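PDB 5DLL: aminopeptidase N from Francisella tularensis subsp. tularensis, which probably degrades intracellular peptides, using a zinc-dependent M1-family active site to release single amino acids from their N-termini. Local coordinates for residues Y802-M805 against A806-L810; A811-K814 against F815-V819; A821-A824 against R825-M828. One frame throughout, in Å; residues are numbered along the deposited sequence.

Contact 1 (Y802-M805 against A806-L810); sequences YAFM and ADTVL
Two successive turns of helix 800-815 meet here, with Thr808 reaching back to both Phe804 and Met805. The Thr808 hydroxyl lies 2.8 Å (OG1 to O) from the Phe804 carbonyl and 2.9 Å from the Met805 carbonyl, again OG1 to O, within hydrogen-bonding distance of both oxygens. A chi1 of 43° sets OG1 between the backbone N and the carbonyl carbon, which brings it against both carbonyl oxygens. The same torsion turns CG2 onto the Phe804 ring. That methyl sits 3.8 Å from the ring centroid and 27° off the ring normal, a CH-pi contact over one face, displaced toward the CE1-CZ rim. With CG of Phe804 anti to the backbone N (chi1 168°), the ring leans outward and toward the Thr808 turn, setting one face under CG2.

The helix belongs to the C-terminal alpha-helical region of this M1 aminopeptidase, a part of the sequence assigned to ARM-type repeats. Leu760, Val763 and Lys764 of helix 759-767 also touch the Phe804 side chain, while Ile784 of helix 777-788 packs on Phe804, Met805 and Thr808.

The backbone underneath keeps regular i to i+4 spacing. Ala806 N bonds to Tyr802 O at 3.0 Å, and the next three bonds, from the amides of Asp807, Thr808 and Val809, follow the same pattern. The Phe804 and Met805 carbonyls thus already accept an amide hydrogen when the hydroxyl comes near. Met805 SD stays 4.0 Å from Thr808 OG1, on a chain bent at both chi2 and chi3. Tyr802 directs its OH to a hydrogen bond with His795, and the Ala806 side chain comes within about 3 Å of a bound phosphate ion, probably from the crystallisation liquor.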
ATOM      1  N   TYR A 802       7.892  27.677   6.316  1.00 46.64           N
ATOM      2  CA  TYR A 802       7.827  27.082   7.651  1.00 44.33           C
ATOM      3  C   TYR A 802       6.852  27.850   8.527  1.00 42.59           C
ATOM      4  O   TYR A 802       6.136  27.253   9.324  1.00 49.53           O
ATOM      5  CB  TYR A 802       9.213  27.037   8.309  1.00 44.16           C
ATOM      6  CG  TYR A 802      10.256  26.345   7.463  1.00 44.04           C
ATOM      7  CD1 TYR A 802      10.041  25.061   6.981  1.00 45.57           C
ATOM      8  CD2 TYR A 802      11.449  26.977   7.135  1.00 48.46           C
ATOM      9  CE1 TYR A 802      10.980  24.426   6.192  1.00 46.19           C
ATOM     10  CE2 TYR A 802      12.402  26.346   6.351  1.00 44.96           C
ATOM     11  CZ  TYR A 802      12.159  25.071   5.883  1.00 43.73           C
ATOM     12  OH  TYR A 802      13.093  24.434   5.105  1.00 39.74           O
ATOM     13  N   ALA A 803       6.824  29.170   8.372  1.00 44.75           N
ATOM     14  CA  ALA A 803       5.919  30.026   9.140  1.00 46.85           C
ATOM     15  C   ALA A 803       4.463  29.836   8.710  1.00 44.69           C
ATOM     16  O   ALA A 803       3.562  29.802   9.548  1.00 48.43           O
ATOM     17  CB  ALA A 803       6.327  31.486   9.007  1.00 48.82           C
ATOM     18  N   PHE A 804       4.235  29.716   7.409  1.00 45.60           N
ATOM     19  CA  PHE A 804       2.907  29.389   6.898  1.00 48.83           C
ATOM     20  C   PHE A 804       2.437  28.018   7.391  1.00 45.85           C
ATOM     21  O   PHE A 804       1.240  27.815   7.610  1.00 52.07           O
ATOM     22  CB  PHE A 804       2.883  29.434   5.366  1.00 50.40           C
ATOM     23  CG  PHE A 804       1.638  28.846   4.762  1.00 52.51           C
ATOM     24  CD1 PHE A 804       0.436  29.541   4.802  1.00 56.00           C
ATOM     25  CD2 PHE A 804       1.663  27.590   4.163  1.00 51.82           C
ATOM     26  CE1 PHE A 804      -0.716  28.999   4.252  1.00 59.75           C
ATOM     27  CE2 PHE A 804       0.516  27.044   3.610  1.00 52.91           C
ATOM     28  CZ  PHE A 804      -0.676  27.749   3.654  1.00 54.06           C
ATOM     29  N   MET A 805       3.372  27.086   7.565  1.00 41.05           N
ATOM     30  CA  MET A 805       3.039  25.752   8.053  1.00 41.22           C
ATOM     31  C   MET A 805       2.658  25.748   9.541  1.00 42.27           C
ATOM     32  O   MET A 805       1.718  25.055   9.931  1.00 46.30           O
ATOM     33  CB  MET A 805       4.186  24.773   7.784  1.00 44.38           C
ATOM     34  CG  MET A 805       3.806  23.299   7.921  1.00 49.47           C
ATOM     35  SD  MET A 805       2.441  22.739   6.866  1.00 46.17           S
ATOM     36  CE  MET A 805       3.202  22.727   5.246  1.00 43.95           C
ATOM     37  N   ALA A 806       3.374  26.514  10.366  1.00 42.39           N
ATOM     38  CA  ALA A 806       3.035  26.640  11.797  1.00 41.67           C
ATOM     39  C   ALA A 806       1.651  27.265  11.993  1.00 44.16           C
ATOM     40  O   ALA A 806       0.874  26.816  12.842  1.00 47.68           O
ATOM     41  CB  ALA A 806       4.088  27.457  12.536  1.00 40.06           C
ATOM     42  N   ASP A 807       1.356  28.296  11.202  1.00 43.50           N
ATOM     43  CA  ASP A 807       0.071  28.985  11.260  1.00 45.27           C
ATOM     44  C   ASP A 807      -1.070  28.038  10.919  1.00 45.01           C
ATOM     45  O   ASP A 807      -2.035  27.924  11.669  1.00 47.62           O
ATOM     46  CB  ASP A 807       0.045  30.171  10.289  1.00 49.00           C
ATOM     47  CG  ASP A 807       1.014  31.278  10.677  1.00 53.63           C
ATOM     48  OD1 ASP A 807       1.512  31.292  11.826  1.00 60.20           O
ATOM     49  OD2 ASP A 807       1.275  32.143   9.818  1.00 56.87           O
ATOM     50  N   THR A 808      -0.949  27.356   9.788  1.00 46.34           N
ATOM     51  CA  THR A 808      -2.011  26.471   9.323  1.00 51.47           C
ATOM     52  C   THR A 808      -2.271  25.329  10.305  1.00 48.01           C
ATOM     53  O   THR A 808      -3.421  24.965  10.538  1.00 49.65           O
ATOM     54  CB  THR A 808      -1.698  25.908   7.926  1.00 51.45           C
ATOM     55  OG1 THR A 808      -0.327  25.517   7.876  1.00 57.80           O
ATOM     56  CG2 THR A 808      -1.952  26.962   6.854  1.00 50.28           C
ATOM     57  N   VAL A 809      -1.209  24.786  10.894  1.00 47.14           N
ATOM     58  CA  VAL A 809      -1.342  23.747  11.918  1.00 47.09           C
ATOM     59  C   VAL A 809      -2.234  24.207  13.070  1.00 51.01           C
ATOM     60  O   VAL A 809      -3.062  23.442  13.561  1.00 52.53           O
ATOM     61  CB  VAL A 809       0.033  23.320  12.479  1.00 45.22           C
ATOM     62  CG1 VAL A 809      -0.130  22.479  13.742  1.00 46.80           C
ATOM     63  CG2 VAL A 809       0.820  22.549  11.424  1.00 46.64           C
ATOM     64  N   LEU A 810      -2.057  25.454  13.497  1.00 50.03           N
ATOM     65  CA  LEU A 810      -2.855  26.014  14.583  1.00 51.70           C
ATOM     66  C   LEU A 810      -4.306  26.275  14.171  1.00 52.36           C
ATOM     67  O   LEU A 810      -5.213  26.147  14.993  1.00 53.40           O
ATOM     68  CB  LEU A 810      -2.208  27.298  15.115  1.00 52.52           C
ATOM     69  CG  LEU A 810      -0.858  27.081  15.814  1.00 52.42           C
ATOM     70  CD1 LEU A 810      -0.176  28.414  16.097  1.00 53.42           C
ATOM     71  CD2 LEU A 810      -1.019  26.263  17.091  1.00 48.23           C
TER

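Contact 2 (A811-K814 against F815-V819); sequences ALDK and FNHQV
Leu812 O accepts two amides, Phe815 N at 3.0 Å and Asn816 N at 2.8 Å, where helix 800-815 gives way to the turn before helix 817-824. The two bonds differ in quality. Asn816 N arrives nearly along the C=O axis with a straight N-H...O angle of 174°, whereas Phe815 N lies above the carbonyl plane and closes a tighter i to i+3 turn.

Asn816 has an extended backbone and takes the N-cap position of the next helix. Its OD1 accepts Gln818 N at 3.0 Å and, more weakly, Val819 N at 3.4 Å, so one amide oxygen serves two of the first-turn N-H groups that have no preceding carbonyl to bond.

The other polar cluster joins His817 to Asp813. His817 ND1 stands 2.9 Å from Asp813 O, which lies at the imidazole edge near the ring plane, and 3.2 Å from Asp813 OD1. Both bonds are weak, being strongly bent at the hydrogen. With CG of Asp813 anti to its backbone N (chi1 -168°), the carboxylate swings toward the histidine, the two planes being 41° apart. OD1 has a stronger partner outside the turn, Ser854 OG, so the carboxylate ties this turn to the start of helix 855-866.

Apolar packing closes the inner side. Leu812 CD1 meets Val819 CG1 at 4.2 Å, the side chains crossing at about a right angle, and Val780 of helix 777-788 touches both. On the outer side the Phe815 ring turns back along the first helix, with CD2 3.4 Å from Ala811 O in an oblique approach.

Two acceptors facing ND1 are consistent with a proton on that nitrogen; the nearby carboxylate may slightly favour the charged imidazole, though such bent bonds can add little.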
ATOM      1  N   ALA A 811      -4.520  26.645  12.908  1.00 49.57           N
ATOM      2  CA  ALA A 811      -5.869  26.860  12.379  1.00 51.91           C
ATOM      3  C   ALA A 811      -6.612  25.529  12.187  1.00 56.94           C
ATOM      4  O   ALA A 811      -7.798  25.411  12.512  1.00 56.91           O
ATOM      5  CB  ALA A 811      -5.799  27.623  11.065  1.00 50.04           C
ATOM      6  N   LEU A 812      -5.903  24.537  11.654  1.00 55.23           N
ATOM      7  CA  LEU A 812      -6.438  23.184  11.503  1.00 57.36           C
ATOM      8  C   LEU A 812      -6.786  22.545  12.849  1.00 54.97           C
ATOM      9  O   LEU A 812      -7.793  21.850  12.976  1.00 51.23           O
ATOM     10  CB  LEU A 812      -5.425  22.292  10.779  1.00 52.87           C
ATOM     11  CG  LEU A 812      -5.111  22.628   9.325  1.00 52.82           C
ATOM     12  CD1 LEU A 812      -3.974  21.746   8.831  1.00 52.97           C
ATOM     13  CD2 LEU A 812      -6.345  22.478   8.452  1.00 54.46           C
ATOM     14  N   ASP A 813      -5.941  22.788  13.847  1.00 55.80           N
ATOM     15  CA  ASP A 813      -6.107  22.207  15.180  1.00 58.46           C
ATOM     16  C   ASP A 813      -7.439  22.584  15.847  1.00 61.65           C
ATOM     17  O   ASP A 813      -7.908  21.886  16.744  1.00 58.60           O
ATOM     18  CB  ASP A 813      -4.940  22.628  16.075  1.00 53.86           C
ATOM     19  CG  ASP A 813      -4.890  21.855  17.369  1.00 57.33           C
ATOM     20  OD1 ASP A 813      -4.843  20.609  17.313  1.00 55.00           O
ATOM     21  OD2 ASP A 813      -4.889  22.494  18.444  1.00 66.51           O
ATOM     22  N   LYS A 814      -8.042  23.685  15.410  1.00 70.32           N
ATOM     23  CA  LYS A 814      -9.348  24.101  15.918  1.00 74.96           C
ATOM     24  C   LYS A 814     -10.460  23.141  15.479  1.00 76.27           C
ATOM     25  O   LYS A 814     -11.378  22.859  16.249  1.00 74.86           O
ATOM     26  CB  LYS A 814      -9.668  25.523  15.454  1.00 82.10           C
ATOM     27  CG  LYS A 814      -8.695  26.570  15.974  1.00 89.20           C
ATOM     28  CD  LYS A 814      -9.106  27.971  15.557  1.00105.56           C
ATOM     29  CE  LYS A 814      -8.179  29.022  16.145  1.00105.93           C
ATOM     30  NZ  LYS A 814      -8.699  30.400  15.932  1.00107.89           N
ATOM     31  N   PHE A 815     -10.357  22.635  14.251  1.00 73.57           N
ATOM     32  CA  PHE A 815     -11.378  21.756  13.670  1.00 77.99           C
ATOM     33  C   PHE A 815     -11.043  20.269  13.832  1.00 75.44           C
ATOM     34  O   PHE A 815     -11.896  19.477  14.235  1.00 74.89           O
ATOM     35  CB  PHE A 815     -11.559  22.071  12.181  1.00 80.39           C
ATOM     36  CG  PHE A 815     -11.675  23.543  11.873  1.00 95.37           C
ATOM     37  CD1 PHE A 815     -12.800  24.263  12.257  1.00104.65           C
ATOM     38  CD2 PHE A 815     -10.661  24.208  11.188  1.00 93.91           C
ATOM     39  CE1 PHE A 815     -12.910  25.616  11.972  1.00107.81           C
ATOM     40  CE2 PHE A 815     -10.767  25.560  10.901  1.00 97.05           C
ATOM     41  CZ  PHE A 815     -11.892  26.265  11.293  1.00102.15           C
ATOM     42  N   ASN A 816      -9.801  19.902  13.514  1.00 74.39           N
ATOM     43  CA  ASN A 816      -9.362  18.504  13.501  1.00 66.20           C
ATOM     44  C   ASN A 816      -7.929  18.376  14.023  1.00 63.54           C
ATOM     45  O   ASN A 816      -7.000  18.940  13.443  1.00 58.75           O
ATOM     46  CB  ASN A 816      -9.453  17.960  12.069  1.00 64.53           C
ATOM     47  CG  ASN A 816      -9.356  16.443  11.995  1.00 61.53           C
ATOM     48  OD1 ASN A 816      -8.751  15.792  12.849  1.00 56.72           O
ATOM     49  ND2 ASN A 816      -9.951  15.874  10.954  1.00 65.90           N
ATOM     50  N   HIS A 817      -7.758  17.625  15.111  1.00 63.35           N
ATOM     51  CA  HIS A 817      -6.443  17.445  15.742  1.00 55.76           C
ATOM     52  C   HIS A 817      -5.584  16.419  15.015  1.00 54.83           C
ATOM     53  O   HIS A 817      -4.359  16.504  15.050  1.00 62.81           O
ATOM     54  CB  HIS A 817      -6.573  17.003  17.204  1.00 56.75           C
ATOM     55  CG  HIS A 817      -7.485  17.857  18.028  1.00 58.58           C
ATOM     56  ND1 HIS A 817      -7.646  19.209  17.813  1.00 55.53           N
ATOM     57  CD2 HIS A 817      -8.273  17.546  19.084  1.00 63.07           C
ATOM     58  CE1 HIS A 817      -8.506  19.691  18.693  1.00 56.10           C
ATOM     59  NE2 HIS A 817      -8.900  18.704  19.476  1.00 62.96           N
ATOM     60  N   GLN A 818      -6.221  15.436  14.382  1.00 61.95           N
ATOM     61  CA  GLN A 818      -5.487  14.387  13.671  1.00 63.51           C
ATOM     62  C   GLN A 818      -4.809  14.989  12.453  1.00 51.70           C
ATOM     63  O   GLN A 818      -3.624  14.772  12.228  1.00 46.29           O
ATOM     64  CB  GLN A 818      -6.419  13.248  13.238  1.00 72.27           C
ATOM     65  CG  GLN A 818      -7.238  12.611  14.357  1.00 85.64           C
ATOM     66  CD  GLN A 818      -6.390  12.092  15.505  1.00 92.18           C
ATOM     67  OE1 GLN A 818      -5.253  11.661  15.311  1.00104.52           O
ATOM     68  NE2 GLN A 818      -6.945  12.129  16.711  1.00 94.35           N
ATOM     69  N   VAL A 819      -5.578  15.769  11.696  1.00 51.17           N
ATOM     70  CA  VAL A 819      -5.104  16.434  10.484  1.00 50.08           C
ATOM     71  C   VAL A 819      -4.040  17.480  10.806  1.00 48.03           C
ATOM     72  O   VAL A 819      -3.031  17.585  10.101  1.00 44.56           O
ATOM     73  CB  VAL A 819      -6.275  17.101   9.724  1.00 53.46           C
ATOM     74  CG1 VAL A 819      -5.774  17.973   8.579  1.00 52.71           C
ATOM     75  CG2 VAL A 819      -7.232  16.044   9.195  1.00 57.92           C
TER

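Contact 3 (A821-A824 against R825-M828); sequences ARMA and RNLM
Arg825 N holds only a weak i to i+4 bond to Ala821 O and a better one to Arg822 O, 2.9 Å away; the backbone bonds that follow span three residues. Leu827 N reaches Ala824 O at 2.9 Å with an N-H...O angle of 166°, and Asn826 N to Met823 O is weak. In the Arg822 O and Ala824 O bonds the donor stands above the carbonyl plane, as expected of tight i to i+3 turns.

One side chain bonds to the backbone. Asn826 ND2 donates to Met823 O at 2.9 Å, folded back by chi1 of -76°, and lies beside the Met823 side chain, whose SD is 4.1 Å from ND2.

Among side chains, Arg822 and Arg825 run side by side toward the outside. Arg822 CG lies over one face of the Arg825 guanidinium, 4.1 Å from NH2, and the two guanidinium planes are 84° apart. Arg822 NE is 4.8 Å from Arg825 NH2, not in contact, and as both residues are exposed, solvent may screen their like charges.

Consecutive i to i+3 bonds of this kind, with Asn826 ND2 as a further donor to Met823 O, are characteristic of 3-10-like turns, here ahead of helix 835-849 in the C-terminal helical region.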
ATOM      1  N   ALA A 821      -2.016  17.413  13.294  1.00 43.14           N
ATOM      2  CA  ALA A 821      -0.825  16.662  13.684  1.00 47.06           C
ATOM      3  C   ALA A 821      -0.064  16.113  12.474  1.00 52.76           C
ATOM      4  O   ALA A 821       1.171  16.091  12.472  1.00 52.23           O
ATOM      5  CB  ALA A 821      -1.209  15.528  14.620  1.00 46.72           C
ATOM      6  N   ARG A 822      -0.801  15.662  11.457  1.00 52.05           N
ATOM      7  CA  ARG A 822      -0.192  15.157  10.223  1.00 52.64           C
ATOM      8  C   ARG A 822       0.584  16.255   9.520  1.00 47.83           C
ATOM      9  O   ARG A 822       1.762  16.090   9.206  1.00 51.90           O
ATOM     10  CB  ARG A 822      -1.243  14.590   9.263  1.00 55.49           C
ATOM     11  CG  ARG A 822      -1.762  13.212   9.637  1.00 64.66           C
ATOM     12  CD  ARG A 822      -2.362  12.519   8.423  1.00 80.38           C
ATOM     13  NE  ARG A 822      -3.215  11.386   8.785  1.00 80.61           N
ATOM     14  CZ  ARG A 822      -4.490  11.473   9.170  1.00 79.62           C
ATOM     15  NH1 ARG A 822      -5.109  12.648   9.266  1.00 70.77           N
ATOM     16  NH2 ARG A 822      -5.156  10.364   9.468  1.00 96.01           N
ATOM     17  N   MET A 823      -0.076  17.387   9.292  1.00 45.98           N
ATOM     18  CA  MET A 823       0.564  18.516   8.618  1.00 44.52           C
ATOM     19  C   MET A 823       1.786  19.006   9.372  1.00 40.04           C
ATOM     20  O   MET A 823       2.673  19.610   8.778  1.00 39.36           O
ATOM     21  CB  MET A 823      -0.419  19.674   8.424  1.00 43.39           C
ATOM     22  CG  MET A 823      -1.522  19.395   7.416  1.00 48.00           C
ATOM     23  SD  MET A 823      -0.935  18.662   5.868  1.00 53.53           S
ATOM     24  CE  MET A 823      -1.257  16.923   6.157  1.00 59.56           C
ATOM     25  N   ALA A 824       1.820  18.753  10.678  1.00 44.66           N
ATOM     26  CA  ALA A 824       2.959  19.122  11.508  1.00 46.13           C
ATOM     27  C   ALA A 824       4.200  18.282  11.207  1.00 44.00           C
ATOM     28  O   ALA A 824       5.317  18.770  11.383  1.00 41.65           O
ATOM     29  CB  ALA A 824       2.595  19.031  12.984  1.00 49.89           C
ATOM     30  N   ARG A 825       4.014  17.040  10.747  1.00 48.22           N
ATOM     31  CA  ARG A 825       5.146  16.184  10.341  1.00 46.74           C
ATOM     32  C   ARG A 825       6.047  16.880   9.316  1.00 42.91           C
ATOM     33  O   ARG A 825       7.231  16.565   9.215  1.00 44.69           O
ATOM     34  CB  ARG A 825       4.679  14.836   9.770  1.00 50.14           C
ATOM     35  CG  ARG A 825       3.923  13.941  10.747  1.00 55.92           C
ATOM     36  CD  ARG A 825       4.122  12.461  10.430  1.00 61.82           C
ATOM     37  NE  ARG A 825       2.970  11.645  10.828  1.00 77.67           N
ATOM     38  CZ  ARG A 825       2.106  11.052   9.997  1.00 89.57           C
ATOM     39  NH1 ARG A 825       2.229  11.142   8.672  1.00 93.07           N
ATOM     40  NH2 ARG A 825       1.099  10.344  10.499  1.00 88.06           N
ATOM     41  N   ASN A 826       5.474  17.820   8.562  1.00 39.48           N
ATOM     42  CA  ASN A 826       6.227  18.657   7.621  1.00 39.33           C
ATOM     43  C   ASN A 826       7.377  19.451   8.244  1.00 35.94           C
ATOM     44  O   ASN A 826       8.295  19.866   7.535  1.00 35.79           O
ATOM     45  CB  ASN A 826       5.285  19.644   6.911  1.00 40.11           C
ATOM     46  CG  ASN A 826       4.439  18.984   5.833  1.00 40.76           C
ATOM     47  OD1 ASN A 826       4.962  18.374   4.902  1.00 40.06           O
ATOM     48  ND2 ASN A 826       3.128  19.123   5.945  1.00 45.88           N
ATOM     49  N   LEU A 827       7.312  19.678   9.554  1.00 40.55           N
ATOM     50  CA  LEU A 827       8.311  20.475  10.274  1.00 38.36           C
ATOM     51  C   LEU A 827       9.258  19.639  11.135  1.00 36.01           C
ATOM     52  O   LEU A 827      10.229  20.170  11.668  1.00 33.16           O
ATOM     53  CB  LEU A 827       7.598  21.501  11.163  1.00 34.42           C
ATOM     54  CG  LEU A 827       6.868  22.621  10.417  1.00 35.20           C
ATOM     55  CD1 LEU A 827       5.826  23.270  11.313  1.00 36.94           C
ATOM     56  CD2 LEU A 827       7.851  23.661   9.890  1.00 33.29           C
ATOM     57  N   MET A 828       8.996  18.336  11.247  1.00 39.68           N
ATOM     58  CA  MET A 828       9.663  17.486  12.239  1.00 46.51           C
ATOM     59  C   MET A 828      10.928  16.785  11.722  1.00 49.96           C
ATOM     60  O   MET A 828      11.524  15.984  12.440  1.00 52.95           O
ATOM     61  CB  MET A 828       8.669  16.452  12.785  1.00 51.50           C
ATOM     62  CG  MET A 828       7.327  17.062  13.183  1.00 56.62           C
ATOM     63  SD  MET A 828       6.208  16.036  14.166  1.00 65.41           S
ATOM     64  CE  MET A 828       6.503  14.398  13.495  1.00 74.19           C
TER

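How the contacts relate
The three contacts follow one another along a helical hairpin: contact 1 lies on helix 800-815, contact 2 makes the turn, and contact 3 lies where the returning helix 817-824 passes into the loop before helix 835-849. The centres of contacts 1 and 3 are about 10 Å apart, and the centre of contact 2 is about 12 Å from each. Contacts 1 and 3 pack directly, with Met805 CE 3.7 Å from Asn826 ND2 and Tyr802 CD1 3.9 Å from Leu827 CD2. Nearer the turn, Leu812 CD1 meets Met823 CG at 3.7 Å, joining contacts 2 and 3. All three lie away from the zinc site of His309, His313 and Glu332, within the C-terminal helical region.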